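Aspartate-semialdehyde dehydrogenase (Vibrio cholerae, PDB 2R00) catalyses the NADPH-dependent reductive dephosphorylation of L-aspartyl-4-phosphate to L-aspartate-semialdehyde, a step in lysine and methionine biosynthesis. Local coordinates at residues Q2-A7 against E27-E32; L33-S38 against V53-V58; G148-N153 against H249-A254; V294-N299 against N308-A313. All blocks are in the same frame, centred on the assembly; numbering follows the deposited sequence.

Interaction 1: residues Q2-A7 against E27-E32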
loop_
_atom_site.group_PDB
_atom_site.type_symbol
_atom_site.label_atom_id
_atom_site.label_comp_id
_atom_site.label_asym_id
_atom_site.label_seq_id
_atom_site.Cartn_x
_atom_site.Cartn_y
_atom_site.Cartn_z
ATOM N N GLN A 2 -12.479 13.772 -42.890
ATOM C CA GLN A 2 -11.894 12.400 -43.003
ATOM C C GLN A 2 -12.418 11.465 -41.911
ATOM O O GLN A 2 -12.312 11.755 -40.715
ATOM C CB GLN A 2 -10.365 12.453 -42.972
ATOM C CG GLN A 2 -9.697 11.225 -43.568
ATOM C CD GLN A 2 -8.179 11.335 -43.635
ATOM O OE1 GLN A 2 -7.550 12.068 -42.863
ATOM N NE2 GLN A 2 -7.581 10.600 -44.563
ATOM N N GLN A 3 -12.991 10.346 -42.343
ATOM C CA GLN A 3 -13.609 9.393 -41.438
ATOM C C GLN A 3 -13.092 7.986 -41.694
ATOM O O GLN A 3 -12.790 7.619 -42.832
ATOM C CB GLN A 3 -15.131 9.445 -41.558
ATOM C CG GLN A 3 -15.725 10.771 -41.088
ATOM C CD GLN A 3 -17.207 10.686 -40.797
ATOM O OE1 GLN A 3 -17.661 11.106 -39.723
ATOM N NE2 GLN A 3 -17.976 10.138 -41.742
ATOM N N PHE A 4 -13.007 7.200 -40.627
ATOM C CA PHE A 4 -12.355 5.895 -40.686
ATOM C C PHE A 4 -13.293 4.778 -40.263
ATOM O O PHE A 4 -14.141 4.962 -39.385
ATOM C CB PHE A 4 -11.101 5.905 -39.807
ATOM C CG PHE A 4 -10.176 7.045 -40.103
ATOM C CD1 PHE A 4 -9.103 6.875 -40.967
ATOM C CD2 PHE A 4 -10.390 8.300 -39.537
ATOM C CE1 PHE A 4 -8.247 7.931 -41.258
ATOM C CE2 PHE A 4 -9.542 9.362 -39.823
ATOM C CZ PHE A 4 -8.467 9.177 -40.685
ATOM N N ASN A 5 -13.146 3.628 -40.911
ATOM C CA ASN A 5 -13.843 2.424 -40.506
ATOM C C ASN A 5 -13.083 1.742 -39.368
ATOM O O ASN A 5 -11.851 1.557 -39.432
ATOM C CB ASN A 5 -14.021 1.476 -41.692
ATOM C CG ASN A 5 -15.002 2.010 -42.732
ATOM O OD1 ASN A 5 -15.945 2.741 -42.405
ATOM N ND2 ASN A 5 -14.776 1.651 -43.993
ATOM N N VAL A 6 -13.832 1.390 -38.327
ATOM C CA VAL A 6 -13.268 0.880 -37.081
ATOM C C VAL A 6 -14.001 -0.375 -36.609
ATOM O O VAL A 6 -15.235 -0.435 -36.621
ATOM C CB VAL A 6 -13.313 1.962 -35.969
ATOM C CG1 VAL A 6 -12.686 1.443 -34.670
ATOM C CG2 VAL A 6 -12.609 3.239 -36.432
ATOM N N ALA A 7 -13.224 -1.373 -36.203
ATOM C CA ALA A 7 -13.749 -2.592 -35.599
ATOM C C ALA A 7 -13.394 -2.640 -34.120
ATOM O O ALA A 7 -12.306 -2.204 -33.712
ATOM C CB ALA A 7 -13.189 -3.835 -36.300
ATOM N N GLU A 27 -15.887 11.629 -29.627
ATOM C CA GLU A 27 -16.251 12.050 -30.985
ATOM C C GLU A 27 -15.182 11.650 -32.023
ATOM O O GLU A 27 -14.786 12.444 -32.889
ATOM C CB GLU A 27 -16.558 13.561 -31.022
ATOM C CG GLU A 27 -17.710 13.999 -30.092
ATOM C CD GLU A 27 -17.847 15.520 -29.989
ATOM O OE1 GLU A 27 -17.779 16.206 -31.036
ATOM O OE2 GLU A 27 -18.026 16.032 -28.857
ATOM N N PHE A 28 -14.724 10.404 -31.925
ATOM C CA PHE A 28 -13.789 9.847 -32.903
ATOM C C PHE A 28 -14.429 9.848 -34.295
ATOM O O PHE A 28 -15.610 9.510 -34.416
ATOM C CB PHE A 28 -13.380 8.418 -32.514
ATOM C CG PHE A 28 -12.197 7.906 -33.284
ATOM C CD1 PHE A 28 -10.909 8.100 -32.808
ATOM C CD2 PHE A 28 -12.370 7.233 -34.488
ATOM C CE1 PHE A 28 -9.811 7.639 -33.529
ATOM C CE2 PHE A 28 -11.278 6.772 -35.219
ATOM C CZ PHE A 28 -10.001 6.972 -34.737
ATOM N N PRO A 29 -13.663 10.239 -35.340
ATOM C CA PRO A 29 -14.233 10.288 -36.688
ATOM C C PRO A 29 -14.468 8.893 -37.283
ATOM O O PRO A 29 -13.692 8.420 -38.111
ATOM C CB PRO A 29 -13.190 11.074 -37.484
ATOM C CG PRO A 29 -11.902 10.814 -36.779
ATOM C CD PRO A 29 -12.255 10.682 -35.321
ATOM N N VAL A 30 -15.540 8.252 -36.833
ATOM C CA VAL A 30 -15.932 6.946 -37.324
ATOM C C VAL A 30 -16.867 7.126 -38.515
ATOM O O VAL A 30 -17.845 7.887 -38.450
ATOM C CB VAL A 30 -16.646 6.114 -36.228
ATOM C CG1 VAL A 30 -17.174 4.784 -36.792
ATOM C CG2 VAL A 30 -15.710 5.866 -35.054
ATOM N N ASP A 31 -16.532 6.442 -39.604
ATOM C CA ASP A 31 -17.419 6.278 -40.732
ATOM C C ASP A 31 -18.320 5.097 -40.385
ATOM O O ASP A 31 -19.460 5.285 -39.945
ATOM C CB ASP A 31 -16.593 6.031 -42.000
ATOM C CG ASP A 31 -17.450 5.741 -43.231
ATOM O OD1 ASP A 31 -16.847 5.499 -44.296
ATOM O OD2 ASP A 31 -18.704 5.751 -43.143
ATOM N N GLU A 32 -17.799 3.881 -40.531
ATOM C CA GLU A 32 -18.538 2.692 -40.122
ATOM C C GLU A 32 -17.881 1.982 -38.935
ATOM O O GLU A 32 -16.660 1.800 -38.902
ATOM C CB GLU A 32 -18.666 1.732 -41.295
ATOM C CG GLU A 32 -19.858 0.799 -41.221
ATOM C CD GLU A 32 -20.196 0.195 -42.577
ATOM O OE1 GLU A 32 -19.737 0.738 -43.616
ATOM O OE2 GLU A 32 -20.913 -0.830 -42.597
#
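The F4 ring lies alongside P29, both pointing the same way: its CD2 edge sits 4.0 Å from P29 CG, with P29 O at that edge near the ring plane. The F28 ring carries P29 CD off-centre on one face, and V6 CG2 approaches its CE2 obliquely, at 4.0 Å. These groups pack where strands 4-9 and 30-37 start to run side by side, the two parallel strands of the first beta-alpha-beta unit of the Rossmann-type nucleotide-binding domain, joined by helix 14-25. Both phenylalanines also rest on the C-terminal helix 316-335, which buries the apolar side of the contact, whereas Q3, D31 and E32 lie on the exposed side.

The backbone is zipped by F4 N to P29 O, D31 N to F4 O and V6 N to E32 O. An inverse gamma turn centred on P29, closed by V30 N to F28 O (2.7 Å), leads the chain into the strand. At D31 the chain turns a corner, and here N5 takes over from the backbone. With its CG anti to the carbonyl carbon (chi1 -69°), the amide oxygen reaches across while ND2 is held weakly by Q65 O. Amide and E32 carboxylate planes stand perpendicular. E32 N donates a hydrogen bond to N5 OD1, in the carbonyl plane but bent at the hydrogen (139°), at 2.9 Å, and E32 CB lies 3.1 Å from the same oxygen.

Interaction 2: residues L33-S38 against V53-V58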
loop_
_atom_site.group_PDB
_atom_site.type_symbol
_atom_site.label_atom_id
_atom_site.label_comp_id
_atom_site.label_asym_id
_atom_site.label_seq_id
_atom_site.Cartn_x
_atom_site.Cartn_y
_atom_site.Cartn_z
ATOM N N LEU A 33 -18.702 1.589 -37.966
ATOM C CA LEU A 33 -18.230 0.819 -36.821
ATOM C C LEU A 33 -18.671 -0.625 -36.968
ATOM O O LEU A 33 -19.838 -0.888 -37.269
ATOM C CB LEU A 33 -18.768 1.407 -35.506
ATOM C CG LEU A 33 -18.356 0.703 -34.206
ATOM C CD1 LEU A 33 -16.859 0.879 -33.933
ATOM C CD2 LEU A 33 -19.170 1.211 -33.034
ATOM N N PHE A 34 -17.733 -1.554 -36.769
ATOM C CA PHE A 34 -18.035 -2.986 -36.777
ATOM C C PHE A 34 -17.775 -3.590 -35.398
ATOM O O PHE A 34 -16.768 -3.287 -34.748
ATOM C CB PHE A 34 -17.218 -3.721 -37.849
ATOM C CG PHE A 34 -17.440 -3.204 -39.246
ATOM C CD1 PHE A 34 -16.686 -2.145 -39.740
ATOM C CD2 PHE A 34 -18.404 -3.779 -40.070
ATOM C CE1 PHE A 34 -16.885 -1.658 -41.039
ATOM C CE2 PHE A 34 -18.607 -3.301 -41.365
ATOM C CZ PHE A 34 -17.848 -2.239 -41.847
ATOM N N LEU A 35 -18.695 -4.430 -34.948
ATOM C CA LEU A 35 -18.562 -5.076 -33.658
ATOM C C LEU A 35 -18.423 -6.574 -33.866
ATOM O O LEU A 35 -19.278 -7.205 -34.498
ATOM C CB LEU A 35 -19.753 -4.741 -32.754
ATOM C CG LEU A 35 -20.002 -3.251 -32.498
ATOM C CD1 LEU A 35 -21.279 -3.033 -31.675
ATOM C CD2 LEU A 35 -18.798 -2.581 -31.825
ATOM N N LEU A 36 -17.328 -7.129 -33.356
ATOM C CA LEU A 36 -16.989 -8.532 -33.569
ATOM C C LEU A 36 -16.927 -9.287 -32.252
ATOM O O LEU A 36 -16.525 -8.740 -31.226
ATOM C CB LEU A 36 -15.652 -8.657 -34.313
ATOM C CG LEU A 36 -15.506 -7.798 -35.571
ATOM C CD1 LEU A 36 -14.061 -7.670 -36.023
ATOM C CD2 LEU A 36 -16.393 -8.344 -36.682
ATOM N N ALA A 37 -17.360 -10.541 -32.294
ATOM C CA ALA A 37 -17.261 -11.456 -31.162
ATOM C C ALA A 37 -17.332 -12.895 -31.679
ATOM O O ALA A 37 -17.223 -13.128 -32.884
ATOM C CB ALA A 37 -18.371 -11.184 -30.152
ATOM N N SER A 38 -17.502 -13.850 -30.770
ATOM C CA SER A 38 -17.703 -15.242 -31.155
ATOM C C SER A 38 -19.129 -15.424 -31.682
ATOM O O SER A 38 -19.943 -14.494 -31.639
ATOM C CB SER A 38 -17.434 -16.184 -29.975
ATOM O OG SER A 38 -18.586 -16.316 -29.151
ATOM N N VAL A 53 -25.722 -0.802 -34.364
ATOM C CA VAL A 53 -24.634 -1.664 -34.816
ATOM C C VAL A 53 -24.876 -3.097 -34.338
ATOM O O VAL A 53 -25.168 -3.322 -33.162
ATOM C CB VAL A 53 -23.243 -1.157 -34.344
ATOM C CG1 VAL A 53 -22.142 -1.855 -35.138
ATOM C CG2 VAL A 53 -23.118 0.352 -34.523
ATOM N N ARG A 54 -24.760 -4.059 -35.257
ATOM C CA ARG A 54 -25.006 -5.465 -34.939
ATOM C C ARG A 54 -23.708 -6.266 -34.824
ATOM O O ARG A 54 -22.888 -6.274 -35.748
ATOM C CB ARG A 54 -25.924 -6.111 -35.984
ATOM C CG ARG A 54 -26.344 -7.546 -35.642
ATOM C CD ARG A 54 -27.353 -8.127 -36.648
ATOM N NE ARG A 54 -28.398 -7.171 -37.029
ATOM C CZ ARG A 54 -29.546 -6.981 -36.381
ATOM N NH1 ARG A 54 -29.853 -7.691 -35.290
ATOM N NH2 ARG A 54 -30.402 -6.072 -36.834
ATOM N N VAL A 55 -23.550 -6.962 -33.701
ATOM C CA VAL A 55 -22.390 -7.844 -33.485
ATOM C C VAL A 55 -22.404 -8.975 -34.520
ATOM O O VAL A 55 -23.445 -9.592 -34.766
ATOM C CB VAL A 55 -22.361 -8.417 -32.045
ATOM C CG1 VAL A 55 -21.152 -9.337 -31.826
ATOM C CG2 VAL A 55 -22.366 -7.283 -31.010
ATOM N N GLN A 56 -21.256 -9.217 -35.147
ATOM C CA GLN A 56 -21.117 -10.340 -36.072
ATOM C C GLN A 56 -19.996 -11.282 -35.644
ATOM O O GLN A 56 -19.173 -10.948 -34.787
ATOM C CB GLN A 56 -20.923 -9.866 -37.524
ATOM C CG GLN A 56 -19.811 -8.862 -37.732
ATOM C CD GLN A 56 -19.815 -8.251 -39.120
ATOM O OE1 GLN A 56 -20.090 -7.057 -39.281
ATOM N NE2 GLN A 56 -19.509 -9.065 -40.136
ATOM N N ASN A 57 -19.985 -12.468 -36.239
ATOM C CA ASN A 57 -18.987 -13.480 -35.942
ATOM C C ASN A 57 -17.653 -13.104 -36.579
ATOM O O ASN A 57 -17.577 -12.827 -37.777
ATOM C CB ASN A 57 -19.490 -14.838 -36.441
ATOM C CG ASN A 57 -18.599 -15.994 -36.030
ATOM O OD1 ASN A 57 -17.488 -15.811 -35.526
ATOM N ND2 ASN A 57 -19.086 -17.206 -36.260
ATOM N N VAL A 58 -16.606 -13.070 -35.761
ATOM C CA VAL A 58 -15.251 -12.765 -36.238
ATOM C C VAL A 58 -14.785 -13.735 -37.342
ATOM O O VAL A 58 -14.071 -13.335 -38.257
ATOM C CB VAL A 58 -14.221 -12.692 -35.053
ATOM C CG1 VAL A 58 -14.072 -14.047 -34.337
ATOM C CG2 VAL A 58 -12.885 -12.153 -35.526
HETATM O O HOH W 1 -20.804 -5.029 -36.883
#
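L35, V53 and Q56 lose the most surface as strands 33-37 and 53-57 pair in parallel at one side of the Rossmann-type sheet, their axes 42° apart. The L35 and V53 side chains cross at about a right angle, with V53 CG1 3.7 Å from L35 CG and also touching L35 CD1. The same methyl, anti to its own backbone N (chi1 -165°), reaches back to L33 O at 3.3 Å. L35 CB further meets V55 CG2, and beyond them Y46 and L20 border this apolar side.

On the side shared with L36, Q56 runs next to that leucine, CG to CD2 3.6 Å. It leaves the backbone between N and carbonyl carbon (chi1 52°) and then extends, bringing OE1 to the edge of the F34 ring, in its plane. Q56 N to L35 O, A37 N to Q56 O and V58 N to A37 O tie the backbones. A37 and V55 sit close to S41 and T12, both predicted to bind NADP(+), so this part of the strand pair borders the probable cofactor site. Where the strands splay apart a water fills in, accepting from L35 N (2.9 Å) and donating to R54 O (2.7 Å) and Q56 OE1 (3.2 Å).

Interaction 3: residues G148-N153 against H249-A254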
loop_
_atom_site.group_PDB
_atom_site.type_symbol
_atom_site.label_atom_id
_atom_site.label_comp_id
_atom_site.label_asym_id
_atom_site.label_seq_id
_atom_site.Cartn_x
_atom_site.Cartn_y
_atom_site.Cartn_z
ATOM N N GLY A 148 14.525 13.294 -13.668
ATOM C CA GLY A 148 14.977 11.926 -13.952
ATOM C C GLY A 148 14.513 10.955 -12.880
ATOM O O GLY A 148 14.165 11.365 -11.772
ATOM N N ILE A 149 14.490 9.670 -13.215
ATOM C CA ILE A 149 14.128 8.635 -12.252
ATOM C C ILE A 149 15.153 7.509 -12.276
ATOM O O ILE A 149 15.439 6.929 -13.326
ATOM C CB ILE A 149 12.701 8.064 -12.491
ATOM C CG1 ILE A 149 11.641 9.164 -12.366
ATOM C CG2 ILE A 149 12.409 6.920 -11.495
ATOM C CD1 ILE A 149 10.251 8.728 -12.746
ATOM N N GLU A 150 15.699 7.222 -11.099
ATOM C CA GLU A 150 16.700 6.186 -10.906
ATOM C C GLU A 150 16.016 4.869 -10.554
ATOM O O GLU A 150 16.310 3.826 -11.142
ATOM C CB GLU A 150 17.650 6.618 -9.784
ATOM C CG GLU A 150 18.871 5.742 -9.571
ATOM C CD GLU A 150 19.825 6.330 -8.532
ATOM O OE1 GLU A 150 21.049 6.056 -8.620
ATOM O OE2 GLU A 150 19.356 7.081 -7.635
ATOM N N ARG A 151 15.088 4.934 -9.597
ATOM C CA ARG A 151 14.406 3.752 -9.100
ATOM C C ARG A 151 12.945 4.047 -8.754
ATOM O O ARG A 151 12.641 5.079 -8.152
ATOM C CB ARG A 151 15.142 3.228 -7.872
ATOM C CG ARG A 151 14.723 1.839 -7.427
ATOM C CD ARG A 151 15.468 1.412 -6.165
ATOM N NE ARG A 151 16.778 2.052 -6.076
ATOM C CZ ARG A 151 17.143 2.876 -5.098
ATOM N NH1 ARG A 151 16.301 3.137 -4.101
ATOM N NH2 ARG A 151 18.354 3.424 -5.109
ATOM N N ILE A 152 12.053 3.140 -9.164
ATOM C CA ILE A 152 10.634 3.180 -8.771
ATOM C C ILE A 152 10.323 1.943 -7.936
ATOM O O ILE A 152 10.561 0.809 -8.375
ATOM C CB ILE A 152 9.669 3.181 -9.997
ATOM C CG1 ILE A 152 9.920 4.390 -10.909
ATOM C CG2 ILE A 152 8.198 3.166 -9.534
ATOM C CD1 ILE A 152 9.398 4.205 -12.355
ATOM N N ASN A 153 9.803 2.169 -6.733
ATOM C CA ASN A 153 9.182 1.116 -5.948
ATOM C C ASN A 153 7.675 1.380 -5.890
ATOM O O ASN A 153 7.231 2.461 -5.483
ATOM C CB ASN A 153 9.797 1.044 -4.543
ATOM C CG ASN A 153 11.196 0.407 -4.546
ATOM O OD1 ASN A 153 12.071 0.818 -5.306
ATOM N ND2 ASN A 153 11.399 -0.600 -3.697
ATOM N N HIS A 249 6.756 5.099 -4.800
ATOM C CA HIS A 249 7.943 5.808 -4.355
ATOM C C HIS A 249 8.939 5.895 -5.506
ATOM O O HIS A 249 9.235 4.879 -6.147
ATOM C CB HIS A 249 8.606 5.121 -3.155
ATOM C CG HIS A 249 9.907 5.751 -2.762
ATOM N ND1 HIS A 249 9.984 6.859 -1.948
ATOM C CD2 HIS A 249 11.181 5.450 -3.108
ATOM C CE1 HIS A 249 11.253 7.199 -1.792
ATOM N NE2 HIS A 249 11.998 6.361 -2.488
ATOM N N VAL A 250 9.447 7.101 -5.758
ATOM C CA VAL A 250 10.468 7.304 -6.781
ATOM C C VAL A 250 11.747 7.939 -6.230
ATOM O O VAL A 250 11.714 8.882 -5.445
ATOM C CB VAL A 250 9.938 8.084 -8.032
ATOM C CG1 VAL A 250 8.777 7.324 -8.667
ATOM C CG2 VAL A 250 9.506 9.483 -7.684
ATOM N N GLU A 251 12.867 7.365 -6.634
ATOM C CA GLU A 251 14.178 7.901 -6.349
ATOM C C GLU A 251 14.563 8.687 -7.604
ATOM O O GLU A 251 14.708 8.108 -8.690
ATOM C CB GLU A 251 15.139 6.743 -6.088
ATOM C CG GLU A 251 16.387 7.092 -5.328
ATOM C CD GLU A 251 16.127 7.627 -3.931
ATOM O OE1 GLU A 251 16.865 8.545 -3.546
ATOM O OE2 GLU A 251 15.208 7.161 -3.225
ATOM N N THR A 252 14.651 10.006 -7.464
ATOM C CA THR A 252 14.931 10.892 -8.604
ATOM C C THR A 252 16.440 11.120 -8.762
ATOM O O THR A 252 17.219 10.798 -7.857
ATOM C CB THR A 252 14.186 12.240 -8.476
ATOM O OG1 THR A 252 14.623 12.919 -7.296
ATOM C CG2 THR A 252 12.680 12.025 -8.398
ATOM N N ARG A 253 16.862 11.643 -9.914
ATOM C CA ARG A 253 18.294 11.875 -10.142
ATOM C C ARG A 253 18.714 13.263 -9.650
ATOM O O ARG A 253 19.895 13.515 -9.430
ATOM C CB ARG A 253 18.690 11.636 -11.609
ATOM C CG ARG A 253 18.446 10.211 -12.099
ATOM C CD ARG A 253 19.155 9.923 -13.425
ATOM N NE ARG A 253 18.735 8.648 -14.015
ATOM C CZ ARG A 253 19.261 7.458 -13.718
ATOM N NH1 ARG A 253 20.245 7.350 -12.836
ATOM N NH2 ARG A 253 18.807 6.364 -14.315
ATOM N N ALA A 254 17.734 14.149 -9.477
ATOM C CA ALA A 254 17.942 15.451 -8.838
ATOM C C ALA A 254 16.841 15.693 -7.810
ATOM O O ALA A 254 15.716 15.209 -7.991
ATOM C CB ALA A 254 17.944 16.560 -9.873
HETATM O O HOH W 2 16.386 9.418 -15.589
HETATM O O HOH W 3 16.747 6.876 -15.729
#
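R151 and E251 lie side by side and point the same way, CB to CB 3.9 Å, with guanidinium and carboxylate planes only 19° apart. R151 bends at chi3 (-28°), which folds the guanidinium back so that one face looks onto the E251 aliphatic carbons; E251 OE2 stays 4.3 Å from R151 NH1 and well out of the guanidinium plane, so any attraction within the subunit would be between charges alone, no N-H aiming at the oxygen. E251 OE2 also takes a weak bond from H249 NE2, and OE1 has weak bonds with H303 and S305. On the other side of the sheet I152 lies beside V250, CG1 to CG1 3.9 Å, and rests on helix 131-147.

Extended R253 crosses E150 at about a right angle and spreads one guanidinium face over the 149-150 backbone, E150 CA above its centre. Two waters at its edge link NE to I149 N and NH2 to I149 O.

Strands 149-159 and 244-252 are antiparallel neighbours in the mixed dimerization-domain sheet. E150 and R151 both face E251 in a classic beta bulge: E251 O takes E150 N at 2.8 Å and R151 N weakly at 3.3 Å. Regular pairing resumes with E251 N to R151 O and two N153-H249 bonds. H249 ND1 is held by N308, and N153 ND2 by D300 of the second subunit.

Long, weak ion pairs join R151 and E251 to E251 and R151 of the second subunit. Two arginines and two glutamates thus gather at the interface, which may favour their charged forms, though the pairs are long.

Interaction 4: residues V294-N299 against N308-A313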
loop_
_atom_site.group_PDB
_atom_site.type_symbol
_atom_site.label_atom_id
_atom_site.label_comp_id
_atom_site.label_asym_id
_atom_site.label_seq_id
_atom_site.Cartn_x
_atom_site.Cartn_y
_atom_site.Cartn_z
ATOM N N VAL A 294 -4.498 11.568 -8.487
ATOM C CA VAL A 294 -3.243 11.574 -7.712
ATOM C C VAL A 294 -3.423 12.310 -6.373
ATOM O O VAL A 294 -4.114 13.325 -6.312
ATOM C CB VAL A 294 -2.062 12.167 -8.531
ATOM C CG1 VAL A 294 -0.784 12.233 -7.702
ATOM C CG2 VAL A 294 -1.810 11.338 -9.817
ATOM N N GLY A 295 -2.842 11.759 -5.305
ATOM C CA GLY A 295 -2.886 12.382 -3.972
ATOM C C GLY A 295 -1.760 11.927 -3.063
ATOM O O GLY A 295 -0.895 11.147 -3.481
ATOM N N ARG A 296 -1.782 12.405 -1.815
ATOM C CA ARG A 296 -0.777 12.078 -0.793
ATOM C C ARG A 296 0.645 12.297 -1.328
ATOM O O ARG A 296 1.536 11.481 -1.100
ATOM C CB ARG A 296 -0.991 10.641 -0.232
ATOM C CG ARG A 296 -0.218 10.285 1.058
ATOM C CD ARG A 296 -0.915 9.174 1.902
ATOM N NE ARG A 296 -1.626 8.213 1.060
ATOM C CZ ARG A 296 -2.745 7.573 1.381
ATOM N NH1 ARG A 296 -3.352 7.753 2.549
ATOM N NH2 ARG A 296 -3.260 6.737 0.504
ATOM N N VAL A 297 0.835 13.408 -2.048
ATOM C CA VAL A 297 2.138 13.765 -2.649
ATOM C C VAL A 297 3.090 14.427 -1.641
ATOM O O VAL A 297 2.792 15.498 -1.105
ATOM C CB VAL A 297 1.967 14.678 -3.896
ATOM C CG1 VAL A 297 3.328 15.009 -4.532
ATOM C CG2 VAL A 297 1.013 14.041 -4.928
ATOM N N ARG A 298 4.234 13.787 -1.392
ATOM C CA ARG A 298 5.167 14.242 -0.355
ATOM C C ARG A 298 6.577 13.687 -0.539
ATOM O O ARG A 298 6.751 12.603 -1.092
ATOM C CB ARG A 298 4.623 13.907 1.045
ATOM C CG ARG A 298 4.461 12.406 1.348
ATOM C CD ARG A 298 3.376 12.175 2.382
ATOM N NE ARG A 298 3.254 10.775 2.814
ATOM C CZ ARG A 298 2.530 10.396 3.867
ATOM N NH1 ARG A 298 1.870 11.303 4.581
ATOM N NH2 ARG A 298 2.449 9.116 4.211
ATOM N N ASN A 299 7.582 14.431 -0.080
ATOM C CA ASN A 299 8.955 13.952 -0.121
ATOM C C ASN A 299 9.192 12.929 0.977
ATOM O O ASN A 299 8.426 12.861 1.950
ATOM C CB ASN A 299 9.956 15.099 0.048
ATOM C CG ASN A 299 10.052 15.993 -1.174
ATOM O OD1 ASN A 299 9.634 17.141 -1.133
ATOM N ND2 ASN A 299 10.607 15.467 -2.271
ATOM N N ASN A 308 6.986 10.592 -3.015
ATOM C CA ASN A 308 5.922 9.631 -2.758
ATOM C C ASN A 308 4.588 10.183 -3.247
ATOM O O ASN A 308 4.317 11.370 -3.103
ATOM C CB ASN A 308 5.809 9.346 -1.257
ATOM C CG ASN A 308 7.070 8.748 -0.683
ATOM O OD1 ASN A 308 7.301 7.543 -0.792
ATOM N ND2 ASN A 308 7.895 9.587 -0.066
ATOM N N LEU A 309 3.764 9.309 -3.814
ATOM C CA LEU A 309 2.419 9.663 -4.257
ATOM C C LEU A 309 1.590 8.395 -4.380
ATOM O O LEU A 309 2.141 7.303 -4.518
ATOM C CB LEU A 309 2.447 10.406 -5.603
ATOM C CG LEU A 309 3.033 9.666 -6.820
ATOM C CD1 LEU A 309 2.365 10.119 -8.091
ATOM C CD2 LEU A 309 4.531 9.839 -6.914
ATOM N N TRP A 310 0.272 8.553 -4.312
ATOM C CA TRP A 310 -0.673 7.484 -4.594
ATOM C C TRP A 310 -1.484 7.845 -5.823
ATOM O O TRP A 310 -1.798 9.011 -6.052
ATOM C CB TRP A 310 -1.612 7.255 -3.410
ATOM C CG TRP A 310 -0.977 6.484 -2.276
ATOM C CD1 TRP A 310 0.139 6.838 -1.566
ATOM C CD2 TRP A 310 -1.434 5.246 -1.716
ATOM N NE1 TRP A 310 0.409 5.889 -0.604
ATOM C CE2 TRP A 310 -0.542 4.905 -0.671
ATOM C CE3 TRP A 310 -2.507 4.387 -1.998
ATOM C CZ2 TRP A 310 -0.694 3.745 0.092
ATOM C CZ3 TRP A 310 -2.654 3.239 -1.247
ATOM C CH2 TRP A 310 -1.758 2.927 -0.206
ATOM N N VAL A 311 -1.796 6.829 -6.621
ATOM C CA VAL A 311 -2.463 7.007 -7.900
ATOM C C VAL A 311 -3.643 6.058 -7.914
ATOM O O VAL A 311 -3.499 4.876 -7.588
ATOM C CB VAL A 311 -1.503 6.680 -9.083
ATOM C CG1 VAL A 311 -2.167 6.978 -10.415
ATOM C CG2 VAL A 311 -0.218 7.448 -8.957
ATOM N N VAL A 312 -4.816 6.578 -8.262
ATOM C CA VAL A 312 -6.045 5.797 -8.248
ATOM C C VAL A 312 -6.753 5.862 -9.609
ATOM O O VAL A 312 -6.734 6.892 -10.286
ATOM C CB VAL A 312 -6.992 6.240 -7.078
ATOM C CG1 VAL A 312 -8.367 5.608 -7.202
ATOM C CG2 VAL A 312 -6.384 5.870 -5.717
ATOM N N ALA A 313 -7.334 4.735 -10.006
ATOM C CA ALA A 313 -8.321 4.679 -11.086
ATOM C C ALA A 313 -9.594 4.099 -10.502
ATOM O O ALA A 313 -9.583 2.978 -9.959
ATOM C CB ALA A 313 -7.838 3.803 -12.224
#
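R296 and W310 lie side by side, the guanidinium over one face of the indole. NH2 sits 3.2 Å from W310 CD2, and CZ stands 4.0 Å from the centroid of the five-membered ring, 5° off its normal. The group is not flat on the ring: the planes make 65°, so the guanidinium presents its NE-NH2 edge in a cation-pi contact. The indole also meets the Y157 ring nearly parallel.

The backbone bulge and a bend at chi3 bring the group there. G295 and W310 are a hydrogen-bonded antiparallel pair, N to O 3.0 Å in both directions, as are R298 and N308, but the register slips by one between them. In this beta bulge R296 has left-handed helical angles (phi 51°), and its side chain swings towards W310. Its CG lies over the centre of one face of the R298 guanidinium. On the opposite side of the sheet, V294 CG1 meets L309 CD1 at 3.8 Å and V297 CG2 meets L309 CB at 4.0 Å, where L309 packs on helix 131-147 and V294 and V297 on helix 258-267.

Further out, N308 ND2 binds D300 and only weakly R298 O (3.4 Å). R298 reaches the second subunit, with a salt bridge to E213, a bond to T234 and a cation-pi contact with Y209, all of that subunit; its P199 and C197 pack on R296 and W310. This is a bulged beta hairpin, 292-300 with 306-313, in the mixed dimerization-domain sheet, whose arginine- and tryptophan-bearing face meets the partner subunit.

Interactions 1 and 2 share strand 30-37 and lie in the nucleotide-binding sheet; V6 O and F34 N, 2.7 Å apart, join them. Both pair parallel strands, but interaction 1 is partly exposed at the strand starts, whereas interaction 2 is buried, largely aliphatic and nearer the predicted cofactor residues. Interactions 3 and 4 belong to the dimerization sheet, where 244-252 and 306-313 are neighbours, and touch through H249 ND1 and N308 OD1. Both are antiparallel, bulged and in reach of the second subunit, with arginines prominent; interaction 4 is the more buried. The two pairs sit on opposite sides of the chain's centre, interactions 1 and 3 about 41 Å apart between centres.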